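Local coordinates for cytoplasmic protein (Cryptococcus neoformans var. grubii serotype A, PDB 7LPO) that probably hydrolyses the beta-glucosidic bond of steryl glucosides, as a sterylglucosidase of glycoside hydrolase family 5, at residues His371-Trp374 with Thr380-Arg383; Phe689-Arg694 with Thr707-Pro712. All coordinates share one frame; numbering follows the deposited sequence.

How the contacts relate
Contact 1 (371-374 with 380-383) comes first along the chain and closes before contact 2 (689-694 with 707-712) begins. Their centres lie 60 Å apart on opposite sides of the chain's centre, with the nearest atoms about 53 Å from each other. They share no strand or helix. Contact 1 is a small, partly buried turn just after helix 367-370 with two short strands, far out at the periphery. Contact 2 is wholly buried between two layers of strands in the C-terminal domain of this family 5 enzyme. One thus joins two parts of a peripheral loop, the other two layers of a beta-sandwich at the far side of the molecule.

Contact 1. Residues His371-Trp374 with Thr380-Arg383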
loop_
_atom_site.group_PDB
_atom_site.type_symbol
_atom_site.label_atom_id
_atom_site.label_comp_id
_atom_site.label_asym_id
_atom_site.label_seq_id
_atom_site.Cartn_x
_atom_site.Cartn_y
_atom_site.Cartn_z
ATOM N N HIS A 371 21.462 5.257 -26.168
ATOM C CA HIS A 371 20.555 6.293 -26.632
ATOM C C HIS A 371 21.181 7.680 -26.556
ATOM O O HIS A 371 20.477 8.675 -26.734
ATOM C CB HIS A 371 19.251 6.240 -25.829
ATOM C CG HIS A 371 18.351 5.121 -26.243
ATOM N ND1 HIS A 371 18.466 3.845 -25.732
ATOM C CD2 HIS A 371 17.362 5.068 -27.169
ATOM C CE1 HIS A 371 17.570 3.061 -26.307
ATOM N NE2 HIS A 371 16.882 3.781 -27.177
ATOM N N GLY A 372 22.487 7.765 -26.304
ATOM C CA GLY A 372 23.185 9.033 -26.341
ATOM C C GLY A 372 23.128 9.850 -25.070
ATOM O O GLY A 372 23.482 11.034 -25.104
ATOM N N VAL A 373 22.698 9.266 -23.950
ATOM C CA VAL A 373 22.650 10.019 -22.701
ATOM C C VAL A 373 24.056 10.326 -22.208
ATOM O O VAL A 373 24.319 11.422 -21.700
ATOM C CB VAL A 373 21.832 9.250 -21.646
ATOM C CG1 VAL A 373 21.906 9.946 -20.278
ATOM C CG2 VAL A 373 20.389 9.113 -22.109
ATOM N N TRP A 374 24.976 9.366 -22.319
ATOM C CA TRP A 374 26.347 9.589 -21.889
ATOM C C TRP A 374 27.297 8.791 -22.765
ATOM O O TRP A 374 26.895 7.888 -23.498
ATOM C CB TRP A 374 26.542 9.239 -20.408
ATOM C CG TRP A 374 26.367 7.806 -20.023
ATOM C CD1 TRP A 374 25.211 7.080 -20.061
ATOM C CD2 TRP A 374 27.374 6.925 -19.499
ATOM N NE1 TRP A 374 25.439 5.805 -19.602
ATOM C CE2 TRP A 374 26.756 5.685 -19.246
ATOM C CE3 TRP A 374 28.733 7.067 -19.213
ATOM C CZ2 TRP A 374 27.448 4.595 -18.728
ATOM C CZ3 TRP A 374 29.421 5.982 -18.705
ATOM C CH2 TRP A 374 28.778 4.761 -18.469
ATOM N N THR A 380 31.429 11.068 -19.993
ATOM C CA THR A 380 30.855 12.400 -20.077
ATOM C C THR A 380 29.340 12.305 -20.185
ATOM O O THR A 380 28.813 11.566 -21.024
ATOM C CB THR A 380 31.426 13.160 -21.275
ATOM O OG1 THR A 380 32.851 13.228 -21.158
ATOM C CG2 THR A 380 30.862 14.567 -21.328
ATOM N N LEU A 381 28.648 13.032 -19.310
ATOM C CA LEU A 381 27.203 13.187 -19.397
ATOM C C LEU A 381 26.894 14.091 -20.578
ATOM O O LEU A 381 27.262 15.269 -20.574
ATOM C CB LEU A 381 26.662 13.780 -18.102
ATOM C CG LEU A 381 25.154 13.835 -17.906
ATOM C CD1 LEU A 381 24.524 12.471 -18.057
ATOM C CD2 LEU A 381 24.865 14.444 -16.520
ATOM N N LEU A 382 26.246 13.541 -21.600
ATOM C CA LEU A 382 25.992 14.294 -22.822
ATOM C C LEU A 382 24.645 15.005 -22.815
ATOM O O LEU A 382 24.513 16.070 -23.433
ATOM C CB LEU A 382 26.053 13.366 -24.034
ATOM C CG LEU A 382 27.395 12.724 -24.368
ATOM C CD1 LEU A 382 27.223 11.810 -25.572
ATOM C CD2 LEU A 382 28.468 13.760 -24.646
ATOM N N ARG A 383 23.642 14.447 -22.136
ATOM C CA ARG A 383 22.291 15.015 -22.108
ATOM C C ARG A 383 21.775 14.957 -20.678
ATOM O O ARG A 383 20.893 14.160 -20.341
ATOM C CB ARG A 383 21.369 14.273 -23.077
ATOM C CG ARG A 383 21.842 14.316 -24.543
ATOM C CD ARG A 383 20.845 13.631 -25.506
ATOM N NE ARG A 383 19.599 14.388 -25.628
ATOM C CZ ARG A 383 18.619 14.108 -26.488
ATOM N NH1 ARG A 383 18.728 13.085 -27.326
ATOM N NH2 ARG A 383 17.521 14.855 -26.512
#
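Val-373 O receives two backbone N-H groups, from Leu-382 N at 2.9 Å and from Arg-383 N at 3.1 Å, and this fork is the tight part of the contact. Both donors come from the same face of the carbonyl plane, tilted from it by 23° and 25°, and neither bond is straight. Two consecutive N-H groups can share one oxygen because the chain turns at Leu-382. Next to the fork, Trp-374 and Leu-381 form a non-hydrogen-bonded antiparallel pair, with Trp-374 CA only 3.3 Å from Thr-380 O. The tryptophan's CG is wedged between its own N and carbonyl carbon (chi1 65°), which carries the indole away from 380-383, while CB remains beside the opposite strand. Leu-381 extends CD1 over the fork to 3.8 Å from Val-373 O; its methyl also meets Val-373 CG1 loosely, at 4.3 Å, so branched aliphatic groups suit this side.

The other side is looser and nearer solvent. Leu-382 is exposed, and its CB rests 3.6 Å from Gly-372 O. Arg-383 lays CG and CD alongside that same oxygen, at van der Waals distance, and its chain then bends at chi3. An arginine fits here because its methylenes can cover backbone while its guanidinium reaches on to Pro-391 O, a weak hydrogen bond.

Gly-372 has a positive phi, at which a side chain would jam against the preceding carbonyl oxygen, so glycine suits the C-prime place of the Schellman motif that ends helix 367-370. Beyond that helix end the chain enters a short, weakly bonded antiparallel hairpin, 374-375 with 380-381, with Trp-374 and Leu-381 packed on Ile-300 of helix 299-306, and Val-373 on Trp-368.

Contact 2. Residues Phe689-Arg694 with Thr707-Pro712; sequences FKYAVR and TEIYLP
Ile-709 points its two branches at two aromatic rings of strand 689-694, CG2 to Phe-689 and CD1 to Tyr-691, in the interior of a beta-sandwich. The two strands belong to different layers: 689-696 pairs with 676-682 and 761-770, whereas 707-710 lies between 669-673 and 749-753. Their short axes approach to 10.9 Å and run at 154°, roughly antiparallel, with no hydrogen bond between them. Side chains alone span the gap, and long aromatic rings on one strand suit that distance.

Both rings leave the backbone in the same manner. Phe-689 (chi1 172°) and Tyr-691 (chi1 179°) each hold CG trans to the backbone nitrogen, and with CB directed at the facing layer the rings extend across the interior. Phe-689 brings CE2 to 4.1 Å from Ile-709 CG2. Tyr-691 approaches with CD2, 3.9 Å from Ile-709 CD1, and the isoleucine meets each ring at a slant. Beta-branching suits Ile-709 to this double role: CG2 springs from CB toward one ring, while CG1, trans to the carbonyl carbon, carries CD1 toward the other.

Two residues before Ile-709, Thr-707 turns its methyl inward and its hydroxyl to partners beyond the contact, Tyr-754 OH and Val-674 N, so a residue with one apolar and one polar branch fits a buried place where the core meets polar partners. The tyrosine likewise ends in a polar atom, whose OH is hydrogen-bonded to Thr-673 OG1 of strand 669-673, so a buried hydroxyl finds its partner in the opposing layer. Pro-670 and Ile-766 also pack against both Tyr-691 and Ile-709. At the rim of the tyrosine ring, CE2 meets Thr-707 CG2 near the ring plane, 4.4 Å away.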
loop_
_atom_site.group_PDB
_atom_site.type_symbol
_atom_site.label_atom_id
_atom_site.label_comp_id
_atom_site.label_asym_id
_atom_site.label_seq_id
_atom_site.Cartn_x
_atom_site.Cartn_y
_atom_site.Cartn_z
ATOM N N PHE A 689 -16.201 8.498 23.487
ATOM C CA PHE A 689 -16.433 8.481 22.052
ATOM C C PHE A 689 -17.532 9.484 21.754
ATOM O O PHE A 689 -18.561 9.489 22.432
ATOM C CB PHE A 689 -16.844 7.086 21.592
ATOM C CG PHE A 689 -17.293 7.014 20.168
ATOM C CD1 PHE A 689 -16.401 7.206 19.131
ATOM C CD2 PHE A 689 -18.598 6.703 19.865
ATOM C CE1 PHE A 689 -16.811 7.105 17.826
ATOM C CE2 PHE A 689 -19.011 6.607 18.554
ATOM C CZ PHE A 689 -18.116 6.806 17.539
ATOM N N LYS A 690 -17.314 10.324 20.749
ATOM C CA LYS A 690 -18.299 11.317 20.346
ATOM C C LYS A 690 -18.393 11.334 18.828
ATOM O O LYS A 690 -17.382 11.490 18.138
ATOM C CB LYS A 690 -17.931 12.708 20.873
ATOM C CG LYS A 690 -18.868 13.807 20.393
ATOM C CD LYS A 690 -18.784 15.030 21.285
ATOM C CE LYS A 690 -19.897 16.025 20.958
ATOM N NZ LYS A 690 -19.398 17.433 20.877
ATOM N N TYR A 691 -19.607 11.164 18.317
ATOM C CA TYR A 691 -19.874 11.134 16.886
ATOM C C TYR A 691 -20.924 12.188 16.566
ATOM O O TYR A 691 -22.012 12.181 17.154
ATOM C CB TYR A 691 -20.351 9.748 16.465
ATOM C CG TYR A 691 -20.679 9.626 15.003
ATOM C CD1 TYR A 691 -19.898 10.254 14.036
ATOM C CD2 TYR A 691 -21.764 8.881 14.580
ATOM C CE1 TYR A 691 -20.195 10.144 12.705
ATOM C CE2 TYR A 691 -22.058 8.754 13.238
ATOM C CZ TYR A 691 -21.272 9.383 12.309
ATOM O OH TYR A 691 -21.567 9.246 10.975
ATOM N N ALA A 692 -20.600 13.080 15.628
ATOM C CA ALA A 692 -21.514 14.105 15.138
ATOM C C ALA A 692 -21.843 13.837 13.676
ATOM O O ALA A 692 -20.941 13.583 12.869
ATOM C CB ALA A 692 -20.902 15.499 15.283
ATOM N N VAL A 693 -23.125 13.922 13.331
ATOM C CA VAL A 693 -23.599 13.627 11.984
ATOM C C VAL A 693 -24.485 14.768 11.496
ATOM O O VAL A 693 -25.324 15.286 12.241
ATOM C CB VAL A 693 -24.353 12.280 11.944
ATOM C CG1 VAL A 693 -25.350 12.207 13.076
ATOM C CG2 VAL A 693 -25.039 12.079 10.599
ATOM N N ARG A 694 -24.288 15.166 10.245
ATOM C CA ARG A 694 -25.120 16.174 9.601
ATOM C C ARG A 694 -26.287 15.466 8.928
ATOM O O ARG A 694 -26.079 14.636 8.033
ATOM C CB ARG A 694 -24.304 16.970 8.584
ATOM C CG ARG A 694 -25.050 18.119 7.919
ATOM C CD ARG A 694 -24.090 19.083 7.223
ATOM N NE ARG A 694 -23.183 19.727 8.173
ATOM C CZ ARG A 694 -23.480 20.812 8.886
ATOM N NH1 ARG A 694 -24.658 21.400 8.759
ATOM N NH2 ARG A 694 -22.592 21.316 9.726
ATOM N N THR A 707 -28.752 4.401 11.834
ATOM C CA THR A 707 -27.310 4.465 11.977
ATOM C C THR A 707 -26.810 3.304 12.829
ATOM O O THR A 707 -27.411 2.960 13.852
ATOM C CB THR A 707 -26.919 5.801 12.604
ATOM O OG1 THR A 707 -27.329 6.864 11.732
ATOM C CG2 THR A 707 -25.429 5.885 12.849
ATOM N N GLU A 708 -25.712 2.693 12.383
ATOM C CA GLU A 708 -25.084 1.569 13.061
ATOM C C GLU A 708 -23.653 1.944 13.403
ATOM O O GLU A 708 -22.907 2.419 12.542
ATOM C CB GLU A 708 -25.081 0.302 12.204
ATOM C CG GLU A 708 -26.454 -0.223 11.862
ATOM C CD GLU A 708 -26.405 -1.494 11.017
ATOM O OE1 GLU A 708 -25.988 -2.547 11.551
ATOM O OE2 GLU A 708 -26.786 -1.433 9.825
ATOM N N ILE A 709 -23.278 1.716 14.653
ATOM C CA ILE A 709 -21.969 2.061 15.182
ATOM C C ILE A 709 -21.369 0.807 15.797
ATOM O O ILE A 709 -22.056 0.065 16.508
ATOM C CB ILE A 709 -22.068 3.199 16.225
ATOM C CG1 ILE A 709 -22.303 4.533 15.515
ATOM C CG2 ILE A 709 -20.828 3.234 17.086
ATOM C CD1 ILE A 709 -22.932 5.608 16.409
ATOM N N TYR A 710 -20.091 0.567 15.519
ATOM C CA TYR A 710 -19.343 -0.516 16.143
ATOM C C TYR A 710 -18.765 -0.033 17.469
ATOM O O TYR A 710 -18.085 0.996 17.512
ATOM C CB TYR A 710 -18.223 -0.991 15.214
ATOM C CG TYR A 710 -17.206 -1.910 15.859
ATOM C CD1 TYR A 710 -17.512 -3.236 16.135
ATOM C CD2 TYR A 710 -15.932 -1.456 16.167
ATOM C CE1 TYR A 710 -16.577 -4.077 16.719
ATOM C CE2 TYR A 710 -15.006 -2.277 16.754
ATOM C CZ TYR A 710 -15.325 -3.593 17.026
ATOM O OH TYR A 710 -14.392 -4.425 17.594
ATOM N N LEU A 711 -19.033 -0.772 18.541
ATOM C CA LEU A 711 -18.457 -0.467 19.853
ATOM C C LEU A 711 -17.625 -1.649 20.335
ATOM O O LEU A 711 -18.192 -2.693 20.711
ATOM C CB LEU A 711 -19.552 -0.139 20.863
ATOM C CG LEU A 711 -20.422 1.085 20.568
ATOM C CD1 LEU A 711 -21.561 1.136 21.578
ATOM C CD2 LEU A 711 -19.629 2.370 20.598
ATOM N N PRO A 712 -16.299 -1.543 20.362
ATOM C CA PRO A 712 -15.474 -2.737 20.608
ATOM C C PRO A 712 -15.483 -3.178 22.068
ATOM O O PRO A 712 -15.327 -2.368 22.987
ATOM C CB PRO A 712 -14.071 -2.302 20.162
ATOM C CG PRO A 712 -14.068 -0.805 20.333
ATOM C CD PRO A 712 -15.494 -0.344 20.076
#